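Local coordinates for adhesion and penetration protein autotransporter (Haemophilus influenzae, PDB 3SYJ) that mediates adherence of the bacterium to host cells and bacterial aggregation through its secreted passenger domain, which also carries a probable serine protease, at residues A[67-72]-A[116-121]; A[749-754]-A[768-773]. One frame throughout, in Å; residues are numbered along the deposited sequence.

Interaction 1: residues A[67-72]-A[116-121]; sequences YIVSVA and YHNPRL
S70 and H117 form a hydrogen-bonded pair where 67-72 and 116-121 run roughly antiparallel: S70 N donates to H117 O (3.2 Å), and H117 N returns a nearly straight bond to S70 O (3.0 Å, 174° at the hydrogen). Further along, I68 N donates to P119 O at 3.0 Å.

The apolar contacts are close. I68 crosses P119 at about a right angle, its CG1 only 3.4 Å from P119 CB, tighter than usual; chi1 of 54° puts CG1 between the backbone N and carbonyl carbon. V69 CG2 lies 3.7 Å from Y116 CZ.

Flat groups finish the contact. V71 O and A72 CA lie over one face of the H117 ring, A72 CA making a CH-pi contact, and P119 CG, from H117's own segment, lies toward the rim of the opposite face; N103 and Y77 bind the two ring nitrogens. Y67 and R120 lie side by side, pointing the same way, Y67 CE1 against R120 CB and CG; Y67 OH bonds D266, and R120 turns to N335 and G337.

V71 packs near S218, the probable catalytic serine, and touches D115. This is a buried strand-and-loop pairing next to the probable active site of a chymotrypsin-like, S6-family protease domain.

Interaction 2: residues A[749-754]-A[768-773]; sequences LSDNST and LTDSAQ
L749 and T754 pair in parallel with L768 and Q773, and between these bridges each segment makes a type II' turn, S750 to S753 and T769 to A772, so that equivalent corners of successive beta-helix coils stack. L749 O accepts from T769 N at 3.1 Å, and S753 O takes Q773 N at the same distance. At the corner itself D751 O receives S771 N (2.8 Å), a more bent bond of 134° at the hydrogen.

On the inner side the two leucines stack loosely, L749 CD1 to L768 CG, and L749 CB meets A772 CB at 3.5 Å; L729 of the preceding coil continues the row under L749. S753 turns its hydroxyl back into its own turn: with OG between the backbone N and the carbonyl carbon (chi1 61°), it donates to S750 O, which also accepts from S753 N.

D751 and D770 lie alongside each other, carboxylate planes 19° apart and OD1 of D751 3.6 Å from OD2 of D770. Backbone N-H groups probably ease that repulsion: N731 N bonds D751 OD2, and D751 N donates to D770 OD2 at 2.7 Å, using the anti lone pair of that oxygen.

Interaction 1 comes first along the chain and closes long before interaction 2 opens; their centres are about 75 Å apart, on opposite sides of the chain's centre, and they share no strand. Residues 67-72 and 116-121 belong to the N-terminal protease domain, in contact with helix 256-266 and strands 231-238 and 96-100. By contrast, 749-754 and 768-773 connect strands 747-749 to 754-758 and 766-768 to 773-777 in the long beta-helix that follows. The passenger domain therefore combines a compact, probably catalytic head, where segments 44 residues apart in sequence pair, with an elongated stalk built by repeating coils, the form associated with bacterial self-association.

Interaction 1: residues A[67-72]-A[116-121]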
# COMPACT_ATOMS: atom_id res chain seq x y z
N TYR A 67 -65.26 8.81 12.90
CA TYR A 67 -66.17 9.93 12.64
C TYR A 67 -65.65 10.92 11.60
O TYR A 67 -64.45 11.23 11.54
CB TYR A 67 -66.49 10.68 13.94
CG TYR A 67 -67.23 9.86 14.96
CD1 TYR A 67 -68.62 9.87 15.01
CD2 TYR A 67 -66.54 9.07 15.87
CE1 TYR A 67 -69.30 9.11 15.94
CE2 TYR A 67 -67.21 8.31 16.81
CZ TYR A 67 -68.58 8.34 16.84
OH TYR A 67 -69.26 7.58 17.77
N ILE A 68 -66.55 11.42 10.76
CA ILE A 68 -66.22 12.45 9.79
C ILE A 68 -67.12 13.65 10.01
O ILE A 68 -68.04 13.61 10.84
CB ILE A 68 -66.39 11.95 8.35
CG1 ILE A 68 -67.80 11.38 8.14
CG2 ILE A 68 -65.33 10.92 8.02
CD1 ILE A 68 -68.10 11.02 6.71
N VAL A 69 -66.84 14.72 9.28
CA VAL A 69 -67.65 15.94 9.36
C VAL A 69 -67.95 16.43 7.95
O VAL A 69 -67.10 16.33 7.06
CB VAL A 69 -66.95 17.03 10.18
CG1 VAL A 69 -65.80 17.65 9.40
CG2 VAL A 69 -67.94 18.10 10.59
N SER A 70 -69.15 16.95 7.76
CA SER A 70 -69.59 17.46 6.46
C SER A 70 -70.88 18.25 6.66
O SER A 70 -71.30 18.44 7.79
CB SER A 70 -69.81 16.31 5.47
OG SER A 70 -69.99 16.79 4.15
N VAL A 71 -71.50 18.71 5.57
CA VAL A 71 -72.78 19.40 5.68
C VAL A 71 -73.95 18.41 5.59
O VAL A 71 -73.87 17.41 4.86
CB VAL A 71 -72.96 20.55 4.62
CG1 VAL A 71 -72.06 21.74 4.93
CG2 VAL A 71 -72.71 20.03 3.20
N ALA A 72 -75.02 18.68 6.32
CA ALA A 72 -76.22 17.85 6.27
C ALA A 72 -76.82 17.74 4.87
O ALA A 72 -77.36 16.70 4.50
CB ALA A 72 -77.27 18.36 7.25
N TYR A 116 -75.25 20.71 8.90
CA TYR A 116 -74.04 20.23 9.56
C TYR A 116 -74.31 18.83 10.08
O TYR A 116 -75.32 18.60 10.74
CB TYR A 116 -73.71 21.15 10.73
CG TYR A 116 -72.39 20.87 11.41
CD1 TYR A 116 -71.33 21.76 11.30
CD2 TYR A 116 -72.20 19.72 12.18
CE1 TYR A 116 -70.13 21.52 11.93
CE2 TYR A 116 -70.99 19.47 12.81
CZ TYR A 116 -69.96 20.38 12.68
OH TYR A 116 -68.75 20.15 13.29
N HIS A 117 -73.42 17.89 9.79
CA HIS A 117 -73.54 16.56 10.38
C HIS A 117 -72.19 15.88 10.68
O HIS A 117 -71.16 16.21 10.09
CB HIS A 117 -74.47 15.64 9.56
CG HIS A 117 -73.91 15.22 8.23
ND1 HIS A 117 -74.69 14.64 7.25
CD2 HIS A 117 -72.66 15.30 7.71
CE1 HIS A 117 -73.95 14.37 6.19
NE2 HIS A 117 -72.71 14.76 6.45
N ASN A 118 -72.21 14.93 11.62
CA ASN A 118 -71.02 14.21 12.07
C ASN A 118 -71.17 12.70 11.92
O ASN A 118 -71.34 11.99 12.90
CB ASN A 118 -70.75 14.52 13.54
CG ASN A 118 -69.69 15.58 13.73
OD1 ASN A 118 -68.58 15.47 13.19
ND2 ASN A 118 -70.00 16.61 14.50
N PRO A 119 -71.10 12.20 10.67
CA PRO A 119 -71.33 10.78 10.38
C PRO A 119 -70.39 9.85 11.14
O PRO A 119 -69.21 10.15 11.33
CB PRO A 119 -71.05 10.68 8.88
CG PRO A 119 -71.31 12.05 8.36
CD PRO A 119 -70.88 12.99 9.45
N ARG A 120 -70.95 8.72 11.58
CA ARG A 120 -70.19 7.64 12.20
C ARG A 120 -69.96 6.57 11.14
O ARG A 120 -70.88 6.24 10.38
CB ARG A 120 -70.98 7.08 13.38
CG ARG A 120 -70.29 5.99 14.18
CD ARG A 120 -71.25 5.36 15.18
NE ARG A 120 -70.55 4.60 16.22
CZ ARG A 120 -71.09 3.59 16.90
NH1 ARG A 120 -72.34 3.21 16.67
NH2 ARG A 120 -70.37 2.96 17.82
N LEU A 121 -68.74 6.05 11.07
CA LEU A 121 -68.36 5.03 10.09
C LEU A 121 -68.43 3.64 10.71
O LEU A 121 -68.40 3.51 11.93
CB LEU A 121 -66.95 5.30 9.57
CG LEU A 121 -66.77 6.71 9.00
CD1 LEU A 121 -65.32 6.94 8.57
CD2 LEU A 121 -67.71 6.92 7.84

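Interaction 2: residues A[749-754]-A[768-773]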
# COMPACT_ATOMS: atom_id res chain seq x y z
N LEU A 749 -5.91 -7.97 -13.08
CA LEU A 749 -6.36 -9.02 -13.98
C LEU A 749 -5.50 -10.27 -13.94
O LEU A 749 -4.27 -10.18 -14.01
CB LEU A 749 -6.42 -8.50 -15.42
CG LEU A 749 -7.26 -7.25 -15.68
CD1 LEU A 749 -6.39 -6.01 -15.55
CD2 LEU A 749 -7.87 -7.34 -17.07
N SER A 750 -6.15 -11.42 -13.83
CA SER A 750 -5.47 -12.72 -13.85
C SER A 750 -6.06 -13.62 -14.93
O SER A 750 -7.04 -13.27 -15.57
CB SER A 750 -5.60 -13.41 -12.50
OG SER A 750 -5.06 -12.60 -11.47
N ASP A 751 -5.45 -14.78 -15.13
CA ASP A 751 -5.96 -15.79 -16.06
C ASP A 751 -6.17 -15.25 -17.47
O ASP A 751 -5.23 -14.78 -18.11
CB ASP A 751 -7.27 -16.39 -15.53
CG ASP A 751 -7.11 -17.02 -14.14
OD1 ASP A 751 -6.07 -17.67 -13.89
OD2 ASP A 751 -8.03 -16.86 -13.31
N ASN A 752 -7.40 -15.32 -17.95
CA ASN A 752 -7.73 -14.87 -19.30
C ASN A 752 -8.68 -13.69 -19.29
O ASN A 752 -9.39 -13.44 -20.27
CB ASN A 752 -8.37 -16.01 -20.09
CG ASN A 752 -7.51 -17.25 -20.09
OD1 ASN A 752 -6.48 -17.31 -20.76
ND2 ASN A 752 -7.94 -18.27 -19.34
N SER A 753 -8.71 -12.96 -18.19
CA SER A 753 -9.61 -11.82 -18.08
C SER A 753 -9.18 -10.66 -18.98
O SER A 753 -8.06 -10.64 -19.49
CB SER A 753 -9.71 -11.36 -16.62
OG SER A 753 -8.45 -10.95 -16.14
N THR A 754 -10.08 -9.70 -19.16
CA THR A 754 -9.83 -8.55 -20.00
C THR A 754 -10.37 -7.28 -19.36
O THR A 754 -11.43 -7.30 -18.73
CB THR A 754 -10.53 -8.70 -21.36
OG1 THR A 754 -10.01 -9.85 -22.04
CG2 THR A 754 -10.31 -7.47 -22.21
N LEU A 768 -1.44 -6.98 -14.50
CA LEU A 768 -1.84 -8.19 -15.22
C LEU A 768 -0.86 -9.33 -14.97
O LEU A 768 0.32 -9.09 -14.76
CB LEU A 768 -1.90 -7.96 -16.73
CG LEU A 768 -2.49 -6.69 -17.32
CD1 LEU A 768 -1.49 -5.55 -17.22
CD2 LEU A 768 -2.88 -6.95 -18.76
N THR A 769 -1.37 -10.56 -15.02
CA THR A 769 -0.53 -11.75 -15.00
C THR A 769 -1.15 -12.77 -15.93
O THR A 769 -2.22 -12.53 -16.50
CB THR A 769 -0.42 -12.36 -13.60
OG1 THR A 769 -1.69 -12.90 -13.22
CG2 THR A 769 0.01 -11.31 -12.58
N ASP A 770 -0.49 -13.91 -16.09
CA ASP A 770 -1.02 -15.00 -16.90
C ASP A 770 -1.28 -14.54 -18.34
O ASP A 770 -0.38 -14.06 -19.01
CB ASP A 770 -2.28 -15.57 -16.26
CG ASP A 770 -2.13 -15.78 -14.76
OD1 ASP A 770 -1.00 -16.09 -14.31
OD2 ASP A 770 -3.12 -15.64 -14.01
N SER A 771 -2.52 -14.69 -18.81
CA SER A 771 -2.84 -14.32 -20.19
C SER A 771 -3.77 -13.12 -20.27
O SER A 771 -4.40 -12.87 -21.31
CB SER A 771 -3.47 -15.51 -20.92
OG SER A 771 -2.70 -16.68 -20.71
N ALA A 772 -3.86 -12.37 -19.18
CA ALA A 772 -4.78 -11.23 -19.09
C ALA A 772 -4.45 -10.15 -20.11
O ALA A 772 -3.32 -10.04 -20.57
CB ALA A 772 -4.77 -10.66 -17.68
N GLN A 773 -5.45 -9.35 -20.47
CA GLN A 773 -5.25 -8.26 -21.41
C GLN A 773 -5.86 -6.96 -20.90
O GLN A 773 -6.97 -6.94 -20.37
CB GLN A 773 -5.83 -8.60 -22.78
CG GLN A 773 -5.08 -9.70 -23.50
CD GLN A 773 -5.30 -9.69 -25.00
OE1 GLN A 773 -5.15 -10.71 -25.68
NE2 GLN A 773 -5.67 -8.52 -25.54